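PDB 6I9A: Lys-gingipain catalytic subunit from Porphyromonas gingivalis, which cleaves proteins after lysine residues as a secreted cysteine endopeptidase of family C25, hydrolysing substrates such as haemoglobin, collagen and immunoglobulins. Local coordinates for residues V153-G158 with P170-G175; F210-A215 with G311-T316; E287-S292 with V301-E306. One frame throughout, in Å; residues are numbered along the deposited sequence.

Contact 1 (V153-G158 with P170-G175); sequences VLLIAG and PTIKYG. With NA (sodium ion), chain F.
I172 reaches out from helix 163-178 and lays both branches of its side chain against strand 152-157, between L155 and A157. The methyl CG2 takes the L155 side, coming within 3.7 Å of L155 CB. The other branch runs along the strand toward A157: I172 CG1 is 3.8 Å from the backbone A157 N and 4.0 Å from A157 CB. Its end, CD1, rests on the main chain of I156, 4.1 Å from I156 O. The two torsions account for this spread. With CG1 set opposite the carbonyl carbon (chi1 -63°), CG2 is left opposite the backbone N, and the second turn (chi2 -54°) folds CD1 back over the strand instead of letting it run on.

L155 and A157 both direct their CB toward the helix, whereas I156, between them, points to the other face of the sheet and offers I172 its backbone. The axes of the two elements approach to 8.1 Å and run nearly antiparallel, at 153°, as expected for the first strand and the helix of the beta-alpha-beta unit that ends in strand 188-192.

Y174, two residues after I172, faces away from the strand: its OH binds a sodium ion at 2.5 Å, together with a water, V293 O, T308 OG1, S309 O and D314 OD2. On the strand side, L155 also packs against F210 and N212 of the neighbouring strand.

Across the interface itself the chemistry is purely apolar. Between these segments, attachment rests on the shape of I172 and its burial from water, while the polar role falls to Y174 on another side of the helix, at the sodium site.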
loop_
_atom_site.group_PDB
_atom_site.type_symbol
_atom_site.label_atom_id
_atom_site.label_comp_id
_atom_site.label_asym_id
_atom_site.label_seq_id
_atom_site.Cartn_x
_atom_site.Cartn_y
_atom_site.Cartn_z
ATOM N N VAL A 153 10.350 -14.153 -2.743
ATOM C CA VAL A 153 10.432 -12.774 -3.235
ATOM C C VAL A 153 11.362 -12.751 -4.428
ATOM O O VAL A 153 12.174 -13.680 -4.619
ATOM C CB VAL A 153 10.899 -11.742 -2.167
ATOM C CG1 VAL A 153 9.974 -11.737 -0.956
ATOM C CG2 VAL A 153 12.352 -11.960 -1.744
ATOM N N LEU A 154 11.254 -11.667 -5.225
ATOM C CA LEU A 154 12.123 -11.404 -6.373
ATOM C C LEU A 154 12.720 -10.013 -6.204
ATOM O O LEU A 154 12.005 -9.020 -6.077
ATOM C CB LEU A 154 11.321 -11.482 -7.663
ATOM C CG LEU A 154 12.101 -11.116 -8.951
ATOM C CD1 LEU A 154 13.298 -12.044 -9.201
ATOM C CD2 LEU A 154 11.166 -11.073 -10.133
ATOM N N LEU A 155 14.078 -9.961 -6.198
ATOM C CA LEU A 155 14.839 -8.704 -6.007
ATOM C C LEU A 155 15.828 -8.552 -7.141
ATOM O O LEU A 155 16.619 -9.482 -7.407
ATOM C CB LEU A 155 15.576 -8.785 -4.675
ATOM C CG LEU A 155 14.713 -9.033 -3.426
ATOM C CD1 LEU A 155 15.600 -9.221 -2.189
ATOM C CD2 LEU A 155 13.724 -7.848 -3.190
ATOM N N ILE A 156 15.779 -7.421 -7.846
ATOM C CA ILE A 156 16.645 -7.233 -9.015
ATOM C C ILE A 156 17.344 -5.891 -8.939
ATOM O O ILE A 156 16.668 -4.826 -8.883
ATOM C CB ILE A 156 15.772 -7.281 -10.325
ATOM C CG1 ILE A 156 15.117 -8.685 -10.464
ATOM C CG2 ILE A 156 16.645 -6.962 -11.564
ATOM C CD1 ILE A 156 14.037 -8.696 -11.524
ATOM N N ALA A 157 18.691 -5.923 -9.013
ATOM C CA ALA A 157 19.502 -4.746 -9.259
ATOM C C ALA A 157 19.757 -4.749 -10.754
ATOM O O ALA A 157 20.608 -5.538 -11.244
ATOM C CB ALA A 157 20.808 -4.795 -8.474
ATOM N N GLY A 158 18.982 -3.999 -11.522
ATOM C CA GLY A 158 19.073 -4.028 -12.976
ATOM C C GLY A 158 20.310 -3.365 -13.525
ATOM O O GLY A 158 21.193 -2.892 -12.804
ATOM N N PRO A 170 24.346 -2.783 -3.704
ATOM C CA PRO A 170 24.271 -2.514 -2.252
ATOM C C PRO A 170 22.831 -2.439 -1.748
ATOM O O PRO A 170 22.545 -2.880 -0.640
ATOM C CB PRO A 170 25.046 -1.178 -2.078
ATOM C CG PRO A 170 26.022 -1.185 -3.257
ATOM C CD PRO A 170 25.305 -1.867 -4.385
ATOM N N THR A 171 21.909 -1.866 -2.564
ATOM C CA THR A 171 20.491 -1.789 -2.141
ATOM C C THR A 171 19.926 -3.191 -1.902
ATOM O O THR A 171 19.388 -3.485 -0.814
ATOM C CB THR A 171 19.663 -1.106 -3.215
ATOM O OG1 THR A 171 20.083 0.260 -3.387
ATOM C CG2 THR A 171 18.172 -1.096 -2.844
ATOM N N ILE A 172 20.038 -4.061 -2.922
ATOM C CA ILE A 172 19.410 -5.390 -2.802
ATOM C C ILE A 172 20.136 -6.220 -1.746
ATOM O O ILE A 172 19.485 -6.946 -0.977
ATOM C CB ILE A 172 19.427 -6.062 -4.202
ATOM C CG1 ILE A 172 18.595 -5.272 -5.224
ATOM C CG2 ILE A 172 18.974 -7.541 -4.111
ATOM C CD1 ILE A 172 17.194 -4.967 -4.860
ATOM N N LYS A 173 21.463 -6.095 -1.647
ATOM C CA LYS A 173 22.215 -6.829 -0.627
ATOM C C LYS A 173 21.799 -6.416 0.772
ATOM O O LYS A 173 21.772 -7.256 1.681
ATOM C CB LYS A 173 23.719 -6.685 -0.830
ATOM C CG LYS A 173 24.223 -7.412 -2.084
ATOM C CD LYS A 173 25.726 -7.139 -2.321
ATOM C CE LYS A 173 26.260 -8.034 -3.431
ATOM N NZ LYS A 173 27.715 -7.797 -3.629
ATOM N N TYR A 174 21.522 -5.130 1.011
ATOM C CA TYR A 174 21.058 -4.676 2.333
ATOM C C TYR A 174 19.710 -5.337 2.653
ATOM O O TYR A 174 19.530 -5.895 3.723
ATOM C CB TYR A 174 20.910 -3.128 2.291
ATOM C CG TYR A 174 20.424 -2.534 3.591
ATOM C CD1 TYR A 174 21.325 -2.022 4.535
ATOM C CD2 TYR A 174 19.064 -2.468 3.880
ATOM C CE1 TYR A 174 20.879 -1.421 5.705
ATOM C CE2 TYR A 174 18.602 -1.885 5.067
ATOM C CZ TYR A 174 19.516 -1.376 5.969
ATOM O OH TYR A 174 19.125 -0.780 7.134
ATOM N N GLY A 175 18.780 -5.300 1.693
ATOM C CA GLY A 175 17.493 -5.972 1.883
ATOM C C GLY A 175 17.631 -7.449 2.252
ATOM O O GLY A 175 16.949 -7.947 3.172
HETATM NA NA NA F . 18.737 1.696 7.276
HETATM O O HOH W 1 18.912 1.616 9.713
#

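Contact 2 (F210-A215 with G311-T316); sequences FANYTA and GSYDAT. With NA (sodium ion), chain E; NA (sodium ion), chain F; H8E (benzyl-N-[(2S)-1-[[(3S)-7-amino-1-(benzylamino)-1,2-dioxoheptan-3-yl]amino]-5-(2-methyl-2-phenylhydrazinyl)-1,5-dioxopentan-2-yl]carbamate), chain I.
A single hydrogen bond between buried side chains, Y313 OH to N212 OD1 at 2.8 Å, carries this contact, joining strand 210-214 to helix 312-317 although the nearest CA atoms, those of N212 and Y313, are 10.7 Å apart. The two side chains approach from opposite directions to bridge that gap. Y313 donates to the amide oxygen with a C=O...donor angle of 154°, its hydroxyl tilted a little from the carbonyl plane. The amide oxygen lies at the edge of the phenol ring, near the ring plane, and the amide itself stands almost upright to the ring, their planes 80° apart. N212 extends far enough because its CG lies opposite the backbone N (chi1 -176°). N212 ND2 has a hydrogen-bond partner of its own, so both ends of the amide are engaged and its rotation is fixed.

On the helix side, G311 occupies the N-cap position. Its N donates to D314 OD2 at 3.0 Å, and the same carboxylate oxygen binds a sodium ion. In the first turn, S312 O accepts from T316 N and, at 2.8 Å, from T316 OG1, the two donors arriving from opposite faces of the carbonyl plane. A315 O and T316 O then bind a second sodium ion.

At the far end of the strand, T214 OG1 accepts a hydrogen bond at 2.9 Å from the inhibitor's terminal amine, NAB. The strand thus leads from a buried tyrosine-asparagine link to the S1 pocket of a lysine-specific peptidase, sited at the C-terminal ends of parallel strands as is usual in clan CD enzymes.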
loop_
_atom_site.group_PDB
_atom_site.type_symbol
_atom_site.label_atom_id
_atom_site.label_comp_id
_atom_site.label_asym_id
_atom_site.label_seq_id
_atom_site.Cartn_x
_atom_site.Cartn_y
_atom_site.Cartn_z
ATOM N N PHE A 210 6.409 -10.474 -3.365
ATOM C CA PHE A 210 7.004 -9.148 -3.448
ATOM C C PHE A 210 8.037 -9.189 -4.545
ATOM O O PHE A 210 8.821 -10.149 -4.626
ATOM C CB PHE A 210 7.687 -8.855 -2.101
ATOM C CG PHE A 210 8.401 -7.517 -2.039
ATOM C CD1 PHE A 210 7.678 -6.322 -2.060
ATOM C CD2 PHE A 210 9.794 -7.446 -1.954
ATOM C CE1 PHE A 210 8.343 -5.097 -1.958
ATOM C CE2 PHE A 210 10.450 -6.207 -1.852
ATOM C CZ PHE A 210 9.715 -5.059 -1.847
ATOM N N ALA A 211 8.068 -8.147 -5.363
ATOM C CA ALA A 211 9.061 -7.989 -6.429
ATOM C C ALA A 211 9.548 -6.566 -6.385
ATOM O O ALA A 211 8.721 -5.633 -6.415
ATOM C CB ALA A 211 8.444 -8.303 -7.771
ATOM N N ASN A 212 10.890 -6.376 -6.321
ATOM C CA ASN A 212 11.452 -5.010 -6.305
ATOM C C ASN A 212 12.577 -4.954 -7.325
ATOM O O ASN A 212 13.508 -5.774 -7.296
ATOM C CB ASN A 212 11.979 -4.705 -4.913
ATOM C CG ASN A 212 12.525 -3.318 -4.633
ATOM O OD1 ASN A 212 13.224 -3.158 -3.636
ATOM N ND2 ASN A 212 12.190 -2.312 -5.442
ATOM N N TYR A 213 12.452 -4.003 -8.251
ATOM C CA TYR A 213 13.409 -3.730 -9.310
ATOM C C TYR A 213 13.970 -2.333 -9.069
ATOM O O TYR A 213 13.211 -1.369 -8.905
ATOM C CB TYR A 213 12.664 -3.800 -10.663
ATOM C CG TYR A 213 13.453 -3.299 -11.850
ATOM C CD1 TYR A 213 13.413 -1.954 -12.211
ATOM C CD2 TYR A 213 14.159 -4.173 -12.664
ATOM C CE1 TYR A 213 14.054 -1.488 -13.352
ATOM C CE2 TYR A 213 14.813 -3.717 -13.814
ATOM C CZ TYR A 213 14.751 -2.372 -14.153
ATOM O OH TYR A 213 15.423 -1.928 -15.285
ATOM N N THR A 214 15.301 -2.189 -9.103
ATOM C CA THR A 214 15.959 -0.884 -9.042
ATOM C C THR A 214 16.962 -0.803 -10.188
ATOM O O THR A 214 17.929 -1.600 -10.256
ATOM C CB THR A 214 16.601 -0.640 -7.678
ATOM O OG1 THR A 214 17.287 0.637 -7.803
ATOM C CG2 THR A 214 17.613 -1.693 -7.211
ATOM N N ALA A 215 16.704 0.104 -11.124
ATOM C CA ALA A 215 17.514 0.429 -12.327
ATOM C C ALA A 215 16.633 1.242 -13.277
ATOM O O ALA A 215 15.867 2.058 -12.782
ATOM C CB ALA A 215 18.121 -0.804 -13.016
ATOM N N GLY A 311 15.022 3.206 6.264
ATOM C CA GLY A 311 14.512 3.276 4.904
ATOM C C GLY A 311 13.296 2.399 4.750
ATOM O O GLY A 311 12.716 1.906 5.738
ATOM N N SER A 312 12.851 2.244 3.497
ATOM C CA SER A 312 11.611 1.509 3.241
ATOM C C SER A 312 11.713 0.041 3.677
ATOM O O SER A 312 10.765 -0.490 4.265
ATOM C CB SER A 312 11.218 1.606 1.776
ATOM O OG SER A 312 12.144 0.888 0.974
ATOM N N TYR A 313 12.837 -0.623 3.422
ATOM C CA TYR A 313 12.959 -2.028 3.874
ATOM C C TYR A 313 12.881 -2.125 5.407
ATOM O O TYR A 313 12.155 -2.952 5.957
ATOM C CB TYR A 313 14.275 -2.657 3.415
ATOM C CG TYR A 313 14.538 -2.808 1.928
ATOM C CD1 TYR A 313 13.526 -3.136 1.037
ATOM C CD2 TYR A 313 15.825 -2.718 1.437
ATOM C CE1 TYR A 313 13.802 -3.376 -0.315
ATOM C CE2 TYR A 313 16.111 -2.980 0.100
ATOM C CZ TYR A 313 15.099 -3.313 -0.768
ATOM O OH TYR A 313 15.443 -3.595 -2.056
ATOM N N ASP A 314 13.612 -1.236 6.088
ATOM C CA ASP A 314 13.623 -1.240 7.550
ATOM C C ASP A 314 12.218 -1.042 8.092
ATOM O O ASP A 314 11.785 -1.753 9.024
ATOM C CB ASP A 314 14.504 -0.116 8.114
ATOM C CG ASP A 314 15.969 -0.139 7.761
ATOM O OD1 ASP A 314 16.582 -1.256 7.813
ATOM O OD2 ASP A 314 16.522 0.941 7.445
ATOM N N ALA A 315 11.461 -0.082 7.522
ATOM C CA ALA A 315 10.141 0.222 8.037
ATOM C C ALA A 315 9.218 -0.952 7.803
ATOM O O ALA A 315 8.447 -1.323 8.709
ATOM C CB ALA A 315 9.623 1.461 7.311
ATOM N N THR A 316 9.297 -1.551 6.609
ATOM C CA THR A 316 8.436 -2.700 6.295
ATOM C C THR A 316 8.541 -3.718 7.435
ATOM O O THR A 316 7.515 -4.248 7.901
ATOM C CB THR A 316 8.910 -3.338 4.961
ATOM O OG1 THR A 316 8.785 -2.375 3.878
ATOM C CG2 THR A 316 8.018 -4.510 4.611
HETATM NA NA NA E . 6.309 -2.747 9.418
HETATM NA NA NA F . 18.737 1.696 7.276
HETATM C CAQ H8E I . 14.186 4.400 -20.353
HETATM C CAK H8E I . 14.161 3.259 -21.182
HETATM C CAH H8E I . 15.298 2.458 -21.301
HETATM C CAL H8E I . 16.475 2.773 -20.628
HETATM C CAR H8E I . 16.474 3.911 -19.836
HETATM C CBO H8E I . 15.356 4.711 -19.645
HETATM C CBA H8E I . 15.481 5.870 -18.852
HETATM N NBE H8E I . 15.245 5.619 -17.420
HETATM C CBL H8E I . 15.881 6.311 -16.435
HETATM O OAE H8E I . 16.784 7.118 -16.690
HETATM C CBN H8E I . 15.422 6.022 -15.009
HETATM O OAG H8E I . 14.803 4.919 -14.889
HETATM C CBS H8E I . 16.560 6.278 -13.972
HETATM C CBB H8E I . 16.333 5.559 -12.637
HETATM C CAY H8E I . 17.507 5.716 -11.667
HETATM C CAX H8E I . 17.228 5.240 -10.238
HETATM C CAW H8E I . 17.156 3.722 -10.139
HETATM N NAB H8E I . 16.917 3.336 -8.716
HETATM N NBG H8E I . 16.814 7.705 -13.733
HETATM C C H8E I . 17.963 8.346 -13.941
HETATM O O H8E I . 18.980 7.857 -14.416
HETATM C CA H8E I . 17.851 9.847 -13.707
HETATM N N H8E I . 19.142 10.465 -13.419
HETATM C CBK H8E I . 19.826 10.223 -12.272
HETATM O OAD H8E I . 19.417 9.356 -11.487
HETATM O OBI H8E I . 20.878 10.930 -12.100
HETATM C CBD H8E I . 21.733 10.670 -10.927
HETATM C CBP H8E I . 23.000 11.393 -11.028
HETATM C CAS H8E I . 23.215 12.605 -10.371
HETATM C CAM H8E I . 24.451 13.318 -10.439
HETATM C CAI H8E I . 25.432 12.761 -11.278
HETATM C CAN H8E I . 25.189 11.591 -11.983
HETATM C CAT H8E I . 23.997 10.897 -11.871
HETATM C CB H8E I . 17.248 10.515 -14.954
HETATM C CG H8E I . 18.093 10.295 -16.236
HETATM C CD H8E I . 17.303 10.628 -17.468
HETATM O OE1 H8E I . 17.210 11.793 -17.857
HETATM N NE2 H8E I . 16.693 9.553 -18.002
HETATM N NBT H8E I . 15.775 9.657 -19.059
HETATM C CAA H8E I . 14.419 9.178 -18.677
HETATM C CBQ H8E I . 16.330 9.422 -20.354
HETATM C CAU H8E I . 15.552 8.944 -21.419
HETATM C CAO H8E I . 16.113 8.782 -22.683
HETATM C CAJ H8E I . 17.452 9.083 -22.896
HETATM C CAP H8E I . 18.247 9.517 -21.844
HETATM C CAV H8E I . 17.684 9.707 -20.580
HETATM O O HOH W 1 18.912 1.616 9.713
#

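Contact 3 (E287-S292 with V301-E306); sequences EDYYWS and VQPTFE. With H8E (benzyl-N-[(2S)-1-[[(3S)-7-amino-1-(benzylamino)-1,2-dioxoheptan-3-yl]amino]-5-(2-methyl-2-phenylhydrazinyl)-1,5-dioxopentan-2-yl]carbamate), chain I.
Van der Waals packing comes first: Y289, on helix 285-293, puts the outer end of its ring against the ring of P303. Y289 OH makes a close contact with P303 CD at 3.5 Å, while the apolar pair, Y289 CE1 and P303 CG, is a looser 4.4 Å apart. The proline meets the aromatic ring obliquely, the two side chains advancing from opposite directions. A chi1 of -175° swings the Y289 ring away from the helix axis toward P303.

Polar approach is the second kind, and here it stops short of bonding. Y289 OH passes 3.3 Å from V301 O, but the angle is too poor for a hydrogen bond. The hydroxyl is instead hydrogen-bonded to V298 O, in the chain between the two segments, so the phenol is anchored to the same loop by its end as well as by its contact with the proline.

Ligand binding belongs to the preceding residue, on another side of the helix. D288 OD2 accepts a hydrogen bond of 2.9 Å from the inhibitor's terminal amine, NAB, the group that stands in for the substrate lysine. D288 OD1 accepts from Y353 OH and Y357 OH, and S283 OG is bonded to OD2; these partners hold the carboxylate in position, and its negative charge probably favours a protonated amine.

Around the contact, P170 and T171 of helix 163-178 touch the Y289 side chain, and W291 packs on strand 242-247. Segment 301-306 is part of the irregular loop between helix 285-293 and helix 312-317; Y289 packs against its first half, V301 and P303, and is bonded to V298 just before it.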
loop_
_atom_site.group_PDB
_atom_site.type_symbol
_atom_site.label_atom_id
_atom_site.label_comp_id
_atom_site.label_asym_id
_atom_site.label_seq_id
_atom_site.Cartn_x
_atom_site.Cartn_y
_atom_site.Cartn_z
ATOM N N GLU A 287 18.563 9.501 -4.383
ATOM C CA GLU A 287 17.361 9.456 -3.535
ATOM C C GLU A 287 16.770 8.050 -3.508
ATOM O O GLU A 287 16.307 7.662 -2.447
ATOM C CB GLU A 287 16.306 10.457 -3.965
ATOM C CG GLU A 287 16.447 11.858 -3.383
ATOM C CD GLU A 287 17.449 12.777 -4.047
ATOM O OE1 GLU A 287 18.287 12.306 -4.854
ATOM O OE2 GLU A 287 17.375 14.005 -3.750
ATOM N N ASP A 288 16.780 7.294 -4.631
ATOM C CA ASP A 288 16.214 5.940 -4.546
ATOM C C ASP A 288 17.046 5.052 -3.627
ATOM O O ASP A 288 16.522 4.120 -3.002
ATOM C CB ASP A 288 16.114 5.280 -5.918
ATOM C CG ASP A 288 14.867 5.570 -6.726
ATOM O OD1 ASP A 288 13.986 6.353 -6.240
ATOM O OD2 ASP A 288 14.736 4.972 -7.802
ATOM N N TYR A 289 18.388 5.278 -3.576
ATOM C CA TYR A 289 19.242 4.502 -2.660
ATOM C C TYR A 289 18.761 4.718 -1.209
ATOM O O TYR A 289 18.535 3.781 -0.472
ATOM C CB TYR A 289 20.691 4.909 -2.900
ATOM C CG TYR A 289 21.785 4.178 -2.167
ATOM C CD1 TYR A 289 21.711 2.802 -1.911
ATOM C CD2 TYR A 289 22.990 4.815 -1.906
ATOM C CE1 TYR A 289 22.802 2.125 -1.361
ATOM C CE2 TYR A 289 24.091 4.131 -1.421
ATOM C CZ TYR A 289 23.991 2.789 -1.146
ATOM O OH TYR A 289 25.083 2.074 -0.644
ATOM N N TYR A 290 18.642 5.980 -0.830
ATOM C CA TYR A 290 18.191 6.282 0.526
ATOM C C TYR A 290 16.783 5.768 0.768
ATOM O O TYR A 290 16.485 5.250 1.847
ATOM C CB TYR A 290 18.194 7.821 0.793
ATOM C CG TYR A 290 19.501 8.494 0.418
ATOM C CD1 TYR A 290 20.720 7.965 0.827
ATOM C CD2 TYR A 290 19.508 9.689 -0.291
ATOM C CE1 TYR A 290 21.920 8.568 0.466
ATOM C CE2 TYR A 290 20.698 10.317 -0.635
ATOM C CZ TYR A 290 21.899 9.755 -0.241
ATOM O OH TYR A 290 23.072 10.382 -0.598
ATOM N N TRP A 291 15.923 5.903 -0.259
ATOM C CA TRP A 291 14.529 5.436 -0.161
ATOM C C TRP A 291 14.460 4.015 0.342
ATOM O O TRP A 291 13.736 3.708 1.278
ATOM C CB TRP A 291 13.901 5.591 -1.544
ATOM C CG TRP A 291 12.412 5.561 -1.636
ATOM C CD1 TRP A 291 11.612 6.654 -1.789
ATOM C CD2 TRP A 291 11.549 4.414 -1.754
ATOM N NE1 TRP A 291 10.313 6.272 -1.980
ATOM C CE2 TRP A 291 10.244 4.897 -1.994
ATOM C CE3 TRP A 291 11.754 3.027 -1.718
ATOM C CZ2 TRP A 291 9.156 4.056 -2.229
ATOM C CZ3 TRP A 291 10.656 2.185 -1.874
ATOM C CH2 TRP A 291 9.378 2.694 -2.155
ATOM N N SER A 292 15.274 3.126 -0.249
ATOM C CA SER A 292 15.241 1.721 0.150
ATOM C C SER A 292 16.016 1.393 1.389
ATOM O O SER A 292 15.536 0.596 2.213
ATOM C CB SER A 292 15.741 0.796 -0.959
ATOM O OG SER A 292 14.886 0.846 -2.096
ATOM N N VAL A 301 29.790 1.516 -1.175
ATOM C CA VAL A 301 30.195 1.038 0.128
ATOM C C VAL A 301 28.973 0.370 0.704
ATOM O O VAL A 301 27.885 0.973 0.721
ATOM C CB VAL A 301 30.737 2.205 0.978
ATOM C CG1 VAL A 301 31.209 1.716 2.353
ATOM C CG2 VAL A 301 31.883 2.949 0.254
ATOM N N GLN A 302 29.112 -0.857 1.145
ATOM C CA GLN A 302 27.944 -1.559 1.592
ATOM C C GLN A 302 27.322 -0.903 2.851
ATOM O O GLN A 302 28.038 -0.728 3.847
ATOM C CB GLN A 302 28.263 -3.047 1.843
ATOM C CG GLN A 302 27.006 -3.874 2.184
ATOM C CD GLN A 302 26.000 -3.893 1.061
ATOM O OE1 GLN A 302 26.383 -3.808 -0.118
ATOM N NE2 GLN A 302 24.697 -3.970 1.368
ATOM N N PRO A 303 26.020 -0.512 2.837
ATOM C CA PRO A 303 25.450 0.068 4.074
ATOM C C PRO A 303 25.121 -0.991 5.098
ATOM O O PRO A 303 24.820 -2.146 4.748
ATOM C CB PRO A 303 24.154 0.693 3.568
ATOM C CG PRO A 303 23.796 -0.111 2.327
ATOM C CD PRO A 303 25.078 -0.486 1.702
ATOM N N THR A 304 25.173 -0.603 6.380
ATOM C CA THR A 304 24.705 -1.458 7.453
ATOM C C THR A 304 23.568 -0.785 8.188
ATOM O O THR A 304 23.312 0.423 8.049
ATOM C CB THR A 304 25.800 -1.790 8.433
ATOM O OG1 THR A 304 26.223 -0.583 9.065
ATOM C CG2 THR A 304 26.963 -2.533 7.741
ATOM N N PHE A 305 22.868 -1.584 9.003
ATOM C CA PHE A 305 21.736 -1.085 9.747
ATOM C C PHE A 305 22.156 0.024 10.731
ATOM O O PHE A 305 21.460 1.049 10.866
ATOM C CB PHE A 305 21.065 -2.276 10.475
ATOM C CG PHE A 305 19.862 -1.842 11.258
ATOM C CD1 PHE A 305 18.638 -1.706 10.642
ATOM C CD2 PHE A 305 19.968 -1.517 12.613
ATOM C CE1 PHE A 305 17.507 -1.289 11.365
ATOM C CE2 PHE A 305 18.847 -1.103 13.351
ATOM C CZ PHE A 305 17.624 -0.974 12.715
ATOM N N GLU A 306 23.319 -0.146 11.377
ATOM C CA GLU A 306 23.820 0.829 12.361
ATOM C C GLU A 306 24.298 2.093 11.758
ATOM O O GLU A 306 24.359 3.108 12.449
ATOM C CB GLU A 306 25.014 0.253 13.168
ATOM C CG GLU A 306 24.672 -0.815 14.183
ATOM C CD GLU A 306 24.066 -2.057 13.572
ATOM O OE1 GLU A 306 24.542 -2.536 12.509
ATOM O OE2 GLU A 306 23.041 -2.505 14.130
HETATM C CAQ H8E I . 14.186 4.400 -20.353
HETATM C CAK H8E I . 14.161 3.259 -21.182
HETATM C CAH H8E I . 15.298 2.458 -21.301
HETATM C CAL H8E I . 16.475 2.773 -20.628
HETATM C CAR H8E I . 16.474 3.911 -19.836
HETATM C CBO H8E I . 15.356 4.711 -19.645
HETATM C CBA H8E I . 15.481 5.870 -18.852
HETATM N NBE H8E I . 15.245 5.619 -17.420
HETATM C CBL H8E I . 15.881 6.311 -16.435
HETATM O OAE H8E I . 16.784 7.118 -16.690
HETATM C CBN H8E I . 15.422 6.022 -15.009
HETATM O OAG H8E I . 14.803 4.919 -14.889
HETATM C CBS H8E I . 16.560 6.278 -13.972
HETATM C CBB H8E I . 16.333 5.559 -12.637
HETATM C CAY H8E I . 17.507 5.716 -11.667
HETATM C CAX H8E I . 17.228 5.240 -10.238
HETATM C CAW H8E I . 17.156 3.722 -10.139
HETATM N NAB H8E I . 16.917 3.336 -8.716
HETATM N NBG H8E I . 16.814 7.705 -13.733
HETATM C C H8E I . 17.963 8.346 -13.941
HETATM O O H8E I . 18.980 7.857 -14.416
HETATM C CA H8E I . 17.851 9.847 -13.707
HETATM N N H8E I . 19.142 10.465 -13.419
HETATM C CBK H8E I . 19.826 10.223 -12.272
HETATM O OAD H8E I . 19.417 9.356 -11.487
HETATM O OBI H8E I . 20.878 10.930 -12.100
HETATM C CBD H8E I . 21.733 10.670 -10.927
HETATM C CBP H8E I . 23.000 11.393 -11.028
HETATM C CAS H8E I . 23.215 12.605 -10.371
HETATM C CAM H8E I . 24.451 13.318 -10.439
HETATM C CAI H8E I . 25.432 12.761 -11.278
HETATM C CAN H8E I . 25.189 11.591 -11.983
HETATM C CAT H8E I . 23.997 10.897 -11.871
HETATM C CB H8E I . 17.248 10.515 -14.954
HETATM C CG H8E I . 18.093 10.295 -16.236
HETATM C CD H8E I . 17.303 10.628 -17.468
HETATM O OE1 H8E I . 17.210 11.793 -17.857
HETATM N NE2 H8E I . 16.693 9.553 -18.002
HETATM N NBT H8E I . 15.775 9.657 -19.059
HETATM C CAA H8E I . 14.419 9.178 -18.677
HETATM C CBQ H8E I . 16.330 9.422 -20.354
HETATM C CAU H8E I . 15.552 8.944 -21.419
HETATM C CAO H8E I . 16.113 8.782 -22.683
HETATM C CAJ H8E I . 17.452 9.083 -22.896
HETATM C CAP H8E I . 18.247 9.517 -21.844
HETATM C CAV H8E I . 17.684 9.707 -20.580
#

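Contacts 1 and 2 share the mixed six-stranded sheet, where strands 152-157 and 210-214 are neighbours; I156 N lies 2.9 Å from N212 O, a probable hydrogen bond. Their centres are 8 Å apart, and each supplies a ligand to one sodium ion, through Y174 and D314. Contact 3 lies about 11 Å from both, centre to centre. Probable hydrogen bonds join it to contact 1, Q302 NE2 to P170 O at 3.1 Å, and to contact 2, S312 N to W291 O at 2.8 Å. The inhibitor amine draws on contacts 2 and 3 together, while A157 of contact 1 stays about 9 Å from the inhibitor, side chain to ligand. C249, the nucleophile, also hydrogen-bonds this ligand through its backbone N.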